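Local coordinates for protein superoxide dismutase [Mn/Fe] (Porphyromonas gingivalis, PDB 1UES) that catalyses the dismutation of superoxide radicals into oxygen and hydrogen peroxide, using one manganese or iron ion per subunit of a homodimer, at residues A[124-129]-A[151-156]. The protein carries 1 engineered substitution. Numbering follows the deposited sequence.
Sequences VWLASD and NPLLTF. Engineered in segment 151-156: Thr155 (natural residue Gly).
Val124 pairs with Phe156, Leu126 with Leu154 and Ser128 with Asn151 as hydrogen-bonded antiparallel pairs; the N-to-C directions of the two segments make an angle of 139°. The outer pairs are bonded both ways, as in Asn151 N to Ser128 O at 2.8 Å. Between them the register slips by one residue: Leu126 N bonds to Leu154 O, while Leu126 O accepts a hydrogen bond from Leu153 N at 2.9 Å and a weak one from Leu154 N. Two successive residues opposite one define a classic beta bulge.

Among side-chain polar groups, the hydroxyl OG1 of the engineered Thr155 (glycine in the natural sequence) donates a hydrogen bond to Val124 O at 2.8 Å. It arrives 49° out of the carbonyl plane, whereas Phe156 N reaches the same oxygen within that plane, so two donors grip one acceptor. With OG1 anti to the backbone N (chi1 -171°), Thr155 CG2 is turned toward the Trp125 ring, near CZ2 and CH2. The indole NE1 bonds instead to Asn73 OD1, and Asn151 ND2 to Arg190 O.

Apolar contacts divide between the two faces of the sheet. On one, the Trp125 six-membered ring lies between Thr155 CB over one face and Pro152 CB over the opposite face; the proline carbon makes a CH-pi contact 3.7 Å from the ring centroid. On the other, Val124 CG1 lies beside Phe156 CB at 3.3 Å, and Leu126 CB meets Leu154 CB at 4.1 Å. Helix 104-116 packs against Val124 and Leu126, and helix 62-79 against Trp125, Pro152 and Thr155.

The pair joins the central strand to an edge strand of the three-stranded antiparallel sheet in the C-terminal domain of iron/manganese superoxide dismutases; strand 151-157 ends at the metal ligand Asp157, and the Thr155 side chain lies about 9 Å from the manganese ion.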
loop_
_atom_site.group_PDB
_atom_site.type_symbol
_atom_site.label_atom_id
_atom_site.label_comp_id
_atom_site.label_asym_id
_atom_site.label_seq_id
_atom_site.Cartn_x
_atom_site.Cartn_y
_atom_site.Cartn_z
ATOM N N VAL A 124 -5.524 9.665 -5.404
ATOM C CA VAL A 124 -5.299 11.005 -5.940
ATOM C C VAL A 124 -6.764 11.470 -6.153
ATOM O O VAL A 124 -7.611 10.719 -6.659
ATOM C CB VAL A 124 -4.468 11.009 -7.251
ATOM C CG1 VAL A 124 -5.016 10.037 -8.236
ATOM C CG2 VAL A 124 -4.424 12.421 -7.826
ATOM N N TRP A 125 -7.056 12.671 -5.683
ATOM C CA TRP A 125 -8.405 13.220 -5.749
ATOM C C TRP A 125 -8.494 14.550 -6.491
ATOM O O TRP A 125 -7.591 15.382 -6.394
ATOM C CB TRP A 125 -8.903 13.447 -4.307
ATOM C CG TRP A 125 -9.666 12.300 -3.705
ATOM C CD1 TRP A 125 -9.236 11.423 -2.735
ATOM C CD2 TRP A 125 -11.002 11.921 -4.026
ATOM N NE1 TRP A 125 -10.250 10.516 -2.438
ATOM C CE2 TRP A 125 -11.337 10.800 -3.218
ATOM C CE3 TRP A 125 -11.955 12.416 -4.921
ATOM C CZ2 TRP A 125 -12.589 10.171 -3.288
ATOM C CZ3 TRP A 125 -13.201 11.788 -4.996
ATOM C CH2 TRP A 125 -13.507 10.674 -4.183
ATOM N N LEU A 126 -9.567 14.723 -7.254
ATOM C CA LEU A 126 -9.850 15.994 -7.890
ATOM C C LEU A 126 -10.956 16.465 -6.934
ATOM O O LEU A 126 -11.915 15.741 -6.680
ATOM C CB LEU A 126 -10.402 15.840 -9.295
ATOM C CG LEU A 126 -10.940 17.167 -9.856
ATOM C CD1 LEU A 126 -9.795 18.180 -10.017
ATOM C CD2 LEU A 126 -11.628 16.911 -11.164
ATOM N N ALA A 127 -10.781 17.643 -6.345
ATOM C CA ALA A 127 -11.766 18.152 -5.402
ATOM C C ALA A 127 -12.113 19.619 -5.701
ATOM O O ALA A 127 -11.382 20.303 -6.411
ATOM C CB ALA A 127 -11.225 18.023 -3.979
ATOM N N SER A 128 -13.258 20.086 -5.207
ATOM C CA SER A 128 -13.629 21.488 -5.413
ATOM C C SER A 128 -14.014 22.114 -4.066
ATOM O O SER A 128 -14.384 21.397 -3.121
ATOM C CB SER A 128 -14.813 21.615 -6.385
ATOM O OG SER A 128 -15.969 20.944 -5.912
ATOM N N ASP A 129 -13.883 23.434 -3.952
ATOM C CA ASP A 129 -14.309 24.099 -2.733
ATOM C C ASP A 129 -15.711 24.639 -3.033
ATOM O O ASP A 129 -16.276 24.326 -4.085
ATOM C CB ASP A 129 -13.325 25.214 -2.277
ATOM C CG ASP A 129 -13.254 26.415 -3.230
ATOM O OD1 ASP A 129 -14.079 26.525 -4.150
ATOM O OD2 ASP A 129 -12.343 27.272 -3.039
ATOM N N ASN A 151 -15.130 19.112 -1.690
ATOM C CA ASN A 151 -16.052 18.265 -2.419
ATOM C C ASN A 151 -15.286 17.268 -3.275
ATOM O O ASN A 151 -14.600 17.667 -4.199
ATOM C CB ASN A 151 -16.910 19.128 -3.339
ATOM C CG ASN A 151 -18.049 18.380 -3.921
ATOM O OD1 ASN A 151 -18.732 17.636 -3.217
ATOM N ND2 ASN A 151 -18.290 18.567 -5.213
ATOM N N PRO A 152 -15.437 15.955 -3.012
ATOM C CA PRO A 152 -14.722 14.935 -3.802
ATOM C C PRO A 152 -15.355 14.677 -5.166
ATOM O O PRO A 152 -16.483 14.190 -5.229
ATOM C CB PRO A 152 -14.771 13.701 -2.901
ATOM C CG PRO A 152 -16.086 13.855 -2.160
ATOM C CD PRO A 152 -16.282 15.359 -1.964
ATOM N N LEU A 153 -14.630 14.939 -6.254
ATOM C CA LEU A 153 -15.190 14.778 -7.592
ATOM C C LEU A 153 -14.777 13.543 -8.359
ATOM O O LEU A 153 -15.612 12.837 -8.910
ATOM C CB LEU A 153 -14.868 15.993 -8.462
ATOM C CG LEU A 153 -15.092 17.357 -7.824
ATOM C CD1 LEU A 153 -14.723 18.429 -8.834
ATOM C CD2 LEU A 153 -16.562 17.500 -7.432
ATOM N N LEU A 154 -13.472 13.291 -8.400
ATOM C CA LEU A 154 -12.956 12.161 -9.137
ATOM C C LEU A 154 -11.738 11.600 -8.405
ATOM O O LEU A 154 -10.884 12.354 -7.964
ATOM C CB LEU A 154 -12.538 12.618 -10.547
ATOM C CG LEU A 154 -11.636 11.662 -11.320
ATOM C CD1 LEU A 154 -12.488 10.481 -11.803
ATOM C CD2 LEU A 154 -10.950 12.401 -12.512
ATOM N N THR A 155 -11.682 10.281 -8.246
ATOM C CA THR A 155 -10.497 9.722 -7.589
ATOM C C THR A 155 -9.912 8.531 -8.299
ATOM O O THR A 155 -10.635 7.729 -8.890
ATOM C CB THR A 155 -10.773 9.313 -6.100
ATOM O OG1 THR A 155 -9.525 8.987 -5.470
ATOM C CG2 THR A 155 -11.727 8.084 -6.000
ATOM N N PHE A 156 -8.579 8.414 -8.250
ATOM C CA PHE A 156 -7.904 7.245 -8.792
ATOM C C PHE A 156 -7.304 6.541 -7.535
ATOM O O PHE A 156 -6.639 7.168 -6.730
ATOM C CB PHE A 156 -6.762 7.616 -9.739
ATOM C CG PHE A 156 -7.207 8.109 -11.101
ATOM C CD1 PHE A 156 -8.556 8.147 -11.449
ATOM C CD2 PHE A 156 -6.256 8.531 -12.027
ATOM C CE1 PHE A 156 -8.974 8.604 -12.717
ATOM C CE2 PHE A 156 -6.649 8.991 -13.296
ATOM C CZ PHE A 156 -7.998 9.029 -13.642
#